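Local coordinates for hypothetical protein yfcE (Escherichia coli, PDB 1SU1) that is of unknown function but belongs to the calcineurin-like phosphoesterase superfamily and binds two zinc ions, at residues L141-P155 against E162-G176. Numbering follows the deposited sequence.
Sequences LNQNDVLVYGHTHLP and EIFHFNPGSVSIPKG. With ZN (zinc ion), chain E; ZN (zinc ion), chain F.
Strands 146-148 and 163-167, neighbours in a five-stranded mixed sheet, run parallel, their short axes 4.6 Å apart at 20°, in a ladder where L147 N donates to F164 O and L147 O accepts from F166 N, while F164 N donates to D145 O and Y149 N to F166 O. Beta-branched V146 and V148 suit the extended backbone and share one face with F164 and F166: V146 CG2 lies 3.7 Å from F164 CB, and V148 CG1 meets the F166 ring at its edge. L190 of strand 189-194 packs on V146 and F166 here. Past the ladder, Y149 holds CG between its backbone N and carbonyl carbon (chi1 66°), which turns one ring face to N167, whose CB stands 4.1 Å from the ring centroid. N167 extends its amide, CG anti to the backbone N. Its OD1 takes the G169 N-H in an Asx turn (2.8 Å) and a proton from a water that also accepts from H153 N; ND2 makes a weak bond to G150 O. Glycine suits position 169, where phi is positive. Beyond it, S170 CB covers one face of the H153 imidazole. In the loop after strand 146-148, H153 NE2 binds one zinc ion at 2.2 Å, alongside D33 and H35, and H151 ND1 binds the other with D61, N97 and H129. K175 N bonds to H153 O, and K175 CD packs 3.4 Å from H153 CB. H153 ND1 makes a weak bond to I173 O at 3.1 Å, consistent with I173 O, S170 CB and K175 helping to fix the ring's rotation with NE2 toward the zinc ion.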
ATOM      1  N   LEU A 141     -13.072  16.419  -9.396  1.00 24.65           N
ATOM      2  CA  LEU A 141     -12.425  17.630  -9.900  1.00 22.06           C
ATOM      3  C   LEU A 141     -13.428  18.737 -10.156  1.00 19.57           C
ATOM      4  O   LEU A 141     -14.611  18.481 -10.359  1.00 19.71           O
ATOM      5  CB  LEU A 141     -11.655  17.321 -11.204  1.00 19.95           C
ATOM      6  CG  LEU A 141     -10.514  16.302 -11.105  1.00 16.85           C
ATOM      7  CD1 LEU A 141     -10.028  15.916 -12.501  1.00 22.68           C
ATOM      8  CD2 LEU A 141      -9.381  16.893 -10.287  1.00 16.37           C
ATOM      9  N   ASN A 142     -12.941  19.971 -10.160  1.00 22.52           N
ATOM     10  CA  ASN A 142     -13.787  21.128 -10.405  1.00 26.69           C
ATOM     11  C   ASN A 142     -13.884  21.379 -11.905  1.00 31.11           C
ATOM     12  O   ASN A 142     -13.143  20.785 -12.687  1.00 32.91           O
ATOM     13  CB  ASN A 142     -13.202  22.361  -9.726  1.00 26.62           C
ATOM     14  CG  ASN A 142     -14.233  23.444  -9.512  1.00 30.20           C
ATOM     15  OD1 ASN A 142     -13.897  24.572  -9.164  1.00 35.90           O
ATOM     16  ND2 ASN A 142     -15.502  23.101  -9.708  1.00 27.44           N
ATOM     17  N   GLN A 143     -14.793  22.264 -12.301  1.00 34.42           N
ATOM     18  CA  GLN A 143     -14.976  22.587 -13.708  1.00 36.33           C
ATOM     19  C   GLN A 143     -13.719  23.284 -14.234  1.00 33.17           C
ATOM     20  O   GLN A 143     -13.151  24.150 -13.563  1.00 28.08           O
ATOM     21  CB  GLN A 143     -16.202  23.491 -13.885  1.00 43.17           C
ATOM     22  CG  GLN A 143     -16.763  23.504 -15.307  1.00 55.82           C
ATOM     23  CD  GLN A 143     -17.990  24.396 -15.456  1.00 62.56           C
ATOM     24  OE1 GLN A 143     -17.917  25.612 -15.252  1.00 66.19           O
ATOM     25  NE2 GLN A 143     -19.127  23.793 -15.813  1.00 64.21           N
ATOM     26  N   ASN A 144     -13.283  22.882 -15.428  1.00 32.11           N
ATOM     27  CA  ASN A 144     -12.091  23.444 -16.068  1.00 31.71           C
ATOM     28  C   ASN A 144     -10.768  22.926 -15.512  1.00 31.39           C
ATOM     29  O   ASN A 144      -9.722  23.540 -15.739  1.00 30.25           O
ATOM     30  CB  ASN A 144     -12.107  24.976 -16.012  1.00 33.65           C
ATOM     31  CG  ASN A 144     -13.107  25.586 -16.984  1.00 39.45           C
ATOM     32  OD1 ASN A 144     -13.961  24.889 -17.545  1.00 43.08           O
ATOM     33  ND2 ASN A 144     -13.006  26.894 -17.185  1.00 44.72           N
ATOM     34  N   ASP A 145     -10.815  21.814 -14.777  1.00 28.29           N
ATOM     35  CA  ASP A 145      -9.591  21.205 -14.260  1.00 26.51           C
ATOM     36  C   ASP A 145      -9.126  20.196 -15.313  1.00 22.59           C
ATOM     37  O   ASP A 145      -9.866  19.871 -16.245  1.00 20.96           O
ATOM     38  CB  ASP A 145      -9.823  20.474 -12.924  1.00 31.51           C
ATOM     39  CG  ASP A 145      -9.793  21.405 -11.724  1.00 35.17           C
ATOM     40  OD1 ASP A 145      -9.190  22.496 -11.811  1.00 36.11           O
ATOM     41  OD2 ASP A 145     -10.358  21.028 -10.679  1.00 38.86           O
ATOM     42  N   VAL A 146      -7.912  19.683 -15.154  1.00 19.34           N
ATOM     43  CA  VAL A 146      -7.384  18.731 -16.120  1.00 18.81           C
ATOM     44  C   VAL A 146      -6.950  17.390 -15.549  1.00 16.65           C
ATOM     45  O   VAL A 146      -6.152  17.339 -14.620  1.00 16.63           O
ATOM     46  CB  VAL A 146      -6.151  19.328 -16.868  1.00 22.63           C
ATOM     47  CG1 VAL A 146      -5.710  18.384 -17.981  1.00 18.60           C
ATOM     48  CG2 VAL A 146      -6.486  20.718 -17.428  1.00 19.73           C
ATOM     49  N   LEU A 147      -7.462  16.302 -16.114  1.00 16.78           N
ATOM     50  CA  LEU A 147      -7.024  14.979 -15.688  1.00 18.36           C
ATOM     51  C   LEU A 147      -5.840  14.619 -16.605  1.00 20.41           C
ATOM     52  O   LEU A 147      -6.018  14.442 -17.814  1.00 20.22           O
ATOM     53  CB  LEU A 147      -8.134  13.940 -15.864  1.00 17.22           C
ATOM     54  CG  LEU A 147      -7.647  12.484 -15.727  1.00 19.55           C
ATOM     55  CD1 LEU A 147      -7.190  12.214 -14.304  1.00 19.54           C
ATOM     56  CD2 LEU A 147      -8.763  11.522 -16.113  1.00 20.27           C
ATOM     57  N   VAL A 148      -4.638  14.531 -16.039  1.00 20.92           N
ATOM     58  CA  VAL A 148      -3.434  14.199 -16.806  1.00 21.21           C
ATOM     59  C   VAL A 148      -2.994  12.761 -16.518  1.00 20.68           C
ATOM     60  O   VAL A 148      -2.606  12.443 -15.390  1.00 19.04           O
ATOM     61  CB  VAL A 148      -2.261  15.153 -16.449  1.00 22.80           C
ATOM     62  CG1 VAL A 148      -1.017  14.764 -17.233  1.00 21.20           C
ATOM     63  CG2 VAL A 148      -2.644  16.599 -16.739  1.00 18.69           C
ATOM     64  N   TYR A 149      -3.027  11.904 -17.539  1.00 18.42           N
ATOM     65  CA  TYR A 149      -2.658  10.493 -17.374  1.00 18.80           C
ATOM     66  C   TYR A 149      -1.982   9.824 -18.591  1.00 21.61           C
ATOM     67  O   TYR A 149      -1.985  10.367 -19.707  1.00 18.77           O
ATOM     68  CB  TYR A 149      -3.907   9.688 -17.066  1.00 17.69           C
ATOM     69  CG  TYR A 149      -4.876   9.651 -18.224  1.00 15.35           C
ATOM     70  CD1 TYR A 149      -5.566  10.798 -18.622  1.00 16.11           C
ATOM     71  CD2 TYR A 149      -5.082   8.473 -18.950  1.00 15.96           C
ATOM     72  CE1 TYR A 149      -6.437  10.778 -19.721  1.00 17.91           C
ATOM     73  CE2 TYR A 149      -5.950   8.445 -20.046  1.00 15.91           C
ATOM     74  CZ  TYR A 149      -6.622   9.597 -20.421  1.00 18.28           C
ATOM     75  OH  TYR A 149      -7.493   9.551 -21.489  1.00 26.83           O
ATOM     76  N   GLY A 150      -1.448   8.621 -18.359  1.00 20.05           N
ATOM     77  CA  GLY A 150      -0.807   7.834 -19.405  1.00 15.63           C
ATOM     78  C   GLY A 150      -1.468   6.464 -19.468  1.00 12.60           C
ATOM     79  O   GLY A 150      -2.670   6.358 -19.689  1.00 14.80           O
ATOM     80  N   HIS A 151      -0.685   5.408 -19.298  1.00 12.62           N
ATOM     81  CA  HIS A 151      -1.204   4.039 -19.269  1.00 14.27           C
ATOM     82  C   HIS A 151      -1.876   3.419 -20.499  1.00 15.91           C
ATOM     83  O   HIS A 151      -1.642   2.240 -20.796  1.00 15.90           O
ATOM     84  CB  HIS A 151      -2.164   3.875 -18.072  1.00 17.52           C
ATOM     85  CG  HIS A 151      -2.508   2.447 -17.776  1.00 17.83           C
ATOM     86  ND1 HIS A 151      -1.554   1.508 -17.455  1.00 17.75           N
ATOM     87  CD2 HIS A 151      -3.693   1.794 -17.790  1.00 18.82           C
ATOM     88  CE1 HIS A 151      -2.135   0.333 -17.285  1.00 17.28           C
ATOM     89  NE2 HIS A 151      -3.432   0.478 -17.483  1.00 17.92           N
ATOM     90  N   THR A 152      -2.732   4.163 -21.194  1.00 17.37           N
ATOM     91  CA  THR A 152      -3.409   3.602 -22.372  1.00 19.51           C
ATOM     92  C   THR A 152      -2.529   3.597 -23.629  1.00 23.04           C
ATOM     93  O   THR A 152      -2.785   2.842 -24.573  1.00 22.14           O
ATOM     94  CB  THR A 152      -4.677   4.393 -22.747  1.00 20.20           C
ATOM     95  OG1 THR A 152      -4.313   5.741 -23.086  1.00 18.59           O
ATOM     96  CG2 THR A 152      -5.665   4.407 -21.582  1.00 21.08           C
ATOM     97  N   HIS A 153      -1.503   4.443 -23.636  1.00 24.16           N
ATOM     98  CA  HIS A 153      -0.619   4.576 -24.792  1.00 26.88           C
ATOM     99  C   HIS A 153      -1.396   5.186 -25.963  1.00 25.89           C
ATOM    100  O   HIS A 153      -1.044   4.962 -27.119  1.00 24.44           O
ATOM    101  CB  HIS A 153      -0.049   3.221 -25.232  1.00 27.12           C
ATOM    102  CG  HIS A 153       0.753   2.523 -24.182  1.00 28.84           C
ATOM    103  ND1 HIS A 153       1.541   1.426 -24.459  1.00 30.09           N
ATOM    104  CD2 HIS A 153       0.860   2.736 -22.849  1.00 28.98           C
ATOM    105  CE1 HIS A 153       2.096   0.993 -23.342  1.00 29.76           C
ATOM    106  NE2 HIS A 153       1.699   1.770 -22.351  1.00 26.99           N
ATOM    107  N   LEU A 154      -2.468   5.917 -25.657  1.00 23.76           N
ATOM    108  CA  LEU A 154      -3.271   6.577 -26.675  1.00 24.22           C
ATOM    109  C   LEU A 154      -3.318   8.060 -26.333  1.00 26.16           C
ATOM    110  O   LEU A 154      -3.824   8.447 -25.285  1.00 26.29           O
ATOM    111  CB  LEU A 154      -4.685   5.985 -26.733  1.00 21.70           C
ATOM    112  CG  LEU A 154      -4.820   4.569 -27.321  1.00 26.12           C
ATOM    113  CD1 LEU A 154      -6.280   4.127 -27.302  1.00 23.32           C
ATOM    114  CD2 LEU A 154      -4.296   4.549 -28.756  1.00 21.37           C
ATOM    115  N   PRO A 155      -2.783   8.916 -27.223  1.00 25.45           N
ATOM    116  CA  PRO A 155      -2.762  10.365 -26.997  1.00 24.14           C
ATOM    117  C   PRO A 155      -4.146  11.003 -26.968  1.00 20.69           C
ATOM    118  O   PRO A 155      -5.021  10.641 -27.752  1.00 19.76           O
ATOM    119  CB  PRO A 155      -1.923  10.874 -28.162  1.00 26.51           C
ATOM    120  CG  PRO A 155      -2.395   9.983 -29.277  1.00 27.89           C
ATOM    121  CD  PRO A 155      -2.393   8.605 -28.612  1.00 28.40           C
ATOM    122  N   GLU A 162     -17.105  18.597 -18.413  1.00 44.82           N
ATOM    123  CA  GLU A 162     -16.728  19.832 -17.742  1.00 42.90           C
ATOM    124  C   GLU A 162     -15.241  19.935 -17.411  1.00 38.14           C
ATOM    125  O   GLU A 162     -14.781  20.967 -16.909  1.00 37.26           O
ATOM    126  CB  GLU A 162     -17.557  20.008 -16.467  1.00 48.75           C
ATOM    127  CG  GLU A 162     -17.567  18.808 -15.527  1.00 57.87           C
ATOM    128  CD  GLU A 162     -18.343  17.615 -16.081  1.00 62.93           C
ATOM    129  OE1 GLU A 162     -17.792  16.869 -16.921  1.00 65.05           O
ATOM    130  OE2 GLU A 162     -19.511  17.427 -15.676  1.00 66.40           O
ATOM    131  N   ILE A 163     -14.489  18.874 -17.680  1.00 33.34           N
ATOM    132  CA  ILE A 163     -13.056  18.900 -17.418  1.00 31.66           C
ATOM    133  C   ILE A 163     -12.269  18.582 -18.686  1.00 30.87           C
ATOM    134  O   ILE A 163     -12.840  18.193 -19.706  1.00 32.05           O
ATOM    135  CB  ILE A 163     -12.640  17.890 -16.316  1.00 30.66           C
ATOM    136  CG1 ILE A 163     -13.039  16.471 -16.726  1.00 29.20           C
ATOM    137  CG2 ILE A 163     -13.273  18.281 -14.982  1.00 28.55           C
ATOM    138  CD1 ILE A 163     -12.318  15.384 -15.945  1.00 25.67           C
ATOM    139  N   PHE A 164     -10.953  18.745 -18.608  1.00 27.32           N
ATOM    140  CA  PHE A 164     -10.074  18.475 -19.735  1.00 24.39           C
ATOM    141  C   PHE A 164      -9.301  17.180 -19.503  1.00 22.17           C
ATOM    142  O   PHE A 164      -8.846  16.916 -18.391  1.00 23.10           O
ATOM    143  CB  PHE A 164      -9.065  19.617 -19.902  1.00 23.93           C
ATOM    144  CG  PHE A 164      -9.678  20.931 -20.284  1.00 25.06           C
ATOM    145  CD1 PHE A 164     -10.173  21.138 -21.571  1.00 26.41           C
ATOM    146  CD2 PHE A 164      -9.748  21.973 -19.360  1.00 24.45           C
ATOM    147  CE1 PHE A 164     -10.732  22.370 -21.935  1.00 28.17           C
ATOM    148  CE2 PHE A 164     -10.303  23.205 -19.708  1.00 26.74           C
ATOM    149  CZ  PHE A 164     -10.798  23.408 -21.003  1.00 26.84           C
ATOM    150  N   HIS A 165      -9.161  16.372 -20.548  1.00 20.25           N
ATOM    151  CA  HIS A 165      -8.383  15.136 -20.465  1.00 22.93           C
ATOM    152  C   HIS A 165      -7.114  15.351 -21.299  1.00 24.31           C
ATOM    153  O   HIS A 165      -7.179  15.898 -22.413  1.00 23.89           O
ATOM    154  CB  HIS A 165      -9.147  13.938 -21.044  1.00 24.76           C
ATOM    155  CG  HIS A 165     -10.297  13.477 -20.206  1.00 31.41           C
ATOM    156  ND1 HIS A 165     -10.857  12.226 -20.348  1.00 33.35           N
ATOM    157  CD2 HIS A 165     -11.017  14.104 -19.247  1.00 31.22           C
ATOM    158  CE1 HIS A 165     -11.874  12.103 -19.516  1.00 32.55           C
ATOM    159  NE2 HIS A 165     -11.992  13.230 -18.836  1.00 32.96           N
ATOM    160  N   PHE A 166      -5.970  14.923 -20.769  1.00 22.42           N
ATOM    161  CA  PHE A 166      -4.709  15.057 -21.484  1.00 22.33           C
ATOM    162  C   PHE A 166      -3.829  13.825 -21.246  1.00 23.37           C
ATOM    163  O   PHE A 166      -3.532  13.487 -20.095  1.00 23.59           O
ATOM    164  CB  PHE A 166      -3.962  16.325 -21.051  1.00 19.58           C
ATOM    165  CG  PHE A 166      -2.638  16.512 -21.754  1.00 24.51           C
ATOM    166  CD1 PHE A 166      -2.585  16.759 -23.131  1.00 23.27           C
ATOM    167  CD2 PHE A 166      -1.443  16.416 -21.047  1.00 21.80           C
ATOM    168  CE1 PHE A 166      -1.356  16.906 -23.787  1.00 24.12           C
ATOM    169  CE2 PHE A 166      -0.212  16.562 -21.694  1.00 25.94           C
ATOM    170  CZ  PHE A 166      -0.170  16.808 -23.068  1.00 22.17           C
ATOM    171  N   ASN A 167      -3.427  13.170 -22.339  1.00 21.41           N
ATOM    172  CA  ASN A 167      -2.578  11.978 -22.312  1.00 21.81           C
ATOM    173  C   ASN A 167      -1.506  12.128 -23.402  1.00 22.32           C
ATOM    174  O   ASN A 167      -1.834  12.150 -24.580  1.00 20.76           O
ATOM    175  CB  ASN A 167      -3.432  10.732 -22.576  1.00 17.54           C
ATOM    176  CG  ASN A 167      -2.649   9.433 -22.423  1.00 23.15           C
ATOM    177  OD1 ASN A 167      -1.416   9.402 -22.563  1.00 16.53           O
ATOM    178  ND2 ASN A 167      -3.378   8.334 -22.149  1.00 20.08           N
ATOM    179  N   PRO A 168      -0.212  12.205 -23.013  1.00 24.85           N
ATOM    180  CA  PRO A 168       0.980  12.350 -23.883  1.00 24.60           C
ATOM    181  C   PRO A 168       1.222  11.154 -24.770  1.00 23.07           C
ATOM    182  O   PRO A 168       2.019  11.218 -25.698  1.00 24.85           O
ATOM    183  CB  PRO A 168       2.153  12.485 -22.906  1.00 27.00           C
ATOM    184  CG  PRO A 168       1.547  13.058 -21.713  1.00 29.76           C
ATOM    185  CD  PRO A 168       0.148  12.449 -21.604  1.00 25.44           C
ATOM    186  N   GLY A 169       0.528  10.063 -24.478  1.00 18.35           N
ATOM    187  CA  GLY A 169       0.714   8.845 -25.236  1.00 14.29           C
ATOM    188  C   GLY A 169       2.006   8.239 -24.729  1.00 14.98           C
ATOM    189  O   GLY A 169       2.584   8.748 -23.757  1.00 14.81           O
ATOM    190  N   SER A 170       2.483   7.177 -25.378  1.00 15.21           N
ATOM    191  CA  SER A 170       3.737   6.523 -24.973  1.00 16.13           C
ATOM    192  C   SER A 170       4.910   6.994 -25.833  1.00 20.86           C
ATOM    193  O   SER A 170       4.757   7.178 -27.043  1.00 20.14           O
ATOM    194  CB  SER A 170       3.625   5.001 -25.123  1.00 14.54           C
ATOM    195  OG  SER A 170       4.864   4.366 -24.829  1.00 16.22           O
ATOM    196  N   VAL A 171       6.077   7.176 -25.221  1.00 22.07           N
ATOM    197  CA  VAL A 171       7.256   7.601 -25.961  1.00 24.02           C
ATOM    198  C   VAL A 171       7.926   6.389 -26.595  1.00 25.12           C
ATOM    199  O   VAL A 171       8.894   6.537 -27.326  1.00 25.36           O
ATOM    200  CB  VAL A 171       8.314   8.279 -25.054  1.00 23.29           C
ATOM    201  CG1 VAL A 171       7.795   9.596 -24.510  1.00 25.08           C
ATOM    202  CG2 VAL A 171       8.698   7.342 -23.921  1.00 24.52           C
ATOM    203  N   SER A 172       7.416   5.190 -26.321  1.00 25.35           N
ATOM    204  CA  SER A 172       8.046   3.995 -26.863  1.00 25.77           C
ATOM    205  C   SER A 172       7.149   2.937 -27.493  1.00 26.18           C
ATOM    206  O   SER A 172       7.603   2.197 -28.369  1.00 24.84           O
ATOM    207  CB  SER A 172       8.913   3.339 -25.787  1.00 29.03           C
ATOM    208  OG  SER A 172       8.128   2.613 -24.860  1.00 33.36           O
ATOM    209  N   ILE A 173       5.894   2.845 -27.063  1.00 26.38           N
ATOM    210  CA  ILE A 173       4.998   1.843 -27.636  1.00 29.05           C
ATOM    211  C   ILE A 173       3.606   2.398 -27.922  1.00 30.56           C
ATOM    212  O   ILE A 173       2.608   1.932 -27.359  1.00 29.46           O
ATOM    213  CB  ILE A 173       4.819   0.629 -26.708  1.00 33.16           C
ATOM    214  CG1 ILE A 173       6.122   0.310 -25.985  1.00 38.31           C
ATOM    215  CG2 ILE A 173       4.389  -0.577 -27.527  1.00 35.08           C
ATOM    216  CD1 ILE A 173       5.986  -0.792 -24.950  1.00 41.40           C
ATOM    217  N   PRO A 174       3.514   3.391 -28.817  1.00 30.96           N
ATOM    218  CA  PRO A 174       2.203   3.964 -29.131  1.00 30.09           C
ATOM    219  C   PRO A 174       1.242   2.934 -29.711  1.00 30.18           C
ATOM    220  O   PRO A 174       1.669   1.951 -30.324  1.00 28.08           O
ATOM    221  CB  PRO A 174       2.546   5.067 -30.128  1.00 31.35           C
ATOM    222  CG  PRO A 174       3.734   4.487 -30.855  1.00 29.42           C
ATOM    223  CD  PRO A 174       4.555   3.933 -29.711  1.00 31.29           C
ATOM    224  N   LYS A 175      -0.054   3.160 -29.498  1.00 30.73           N
ATOM    225  CA  LYS A 175      -1.098   2.278 -30.013  1.00 32.12           C
ATOM    226  C   LYS A 175      -1.972   3.086 -30.966  1.00 30.12           C
ATOM    227  O   LYS A 175      -1.843   4.310 -31.047  1.00 27.08           O
ATOM    228  CB  LYS A 175      -1.983   1.742 -28.877  1.00 36.54           C
ATOM    229  CG  LYS A 175      -1.570   0.409 -28.271  1.00 45.08           C
ATOM    230  CD  LYS A 175      -0.412   0.552 -27.302  1.00 55.04           C
ATOM    231  CE  LYS A 175      -0.206  -0.726 -26.484  1.00 59.63           C
ATOM    232  NZ  LYS A 175      -1.373  -1.036 -25.606  1.00 62.69           N
ATOM    233  N   GLY A 176      -2.867   2.399 -31.671  1.00 31.81           N
ATOM    234  CA  GLY A 176      -3.768   3.072 -32.590  1.00 34.68           C
ATOM    235  C   GLY A 176      -3.115   3.701 -33.810  1.00 36.52           C
ATOM    236  O   GLY A 176      -3.670   4.625 -34.408  1.00 36.98           O
TER
HETATM  237 ZN    ZN E 301       0.670   1.340 -17.344  1.00 22.86          ZN
HETATM  238 ZN    ZN F 302       2.444   1.515 -20.287  1.00 20.49          ZN
HETATM  239  O   HOH W   1      -0.368   6.714 -22.344  1.00 21.56           O
HETATM  240  O   HOH W   2       0.886   6.706 -27.868  1.00 23.32           O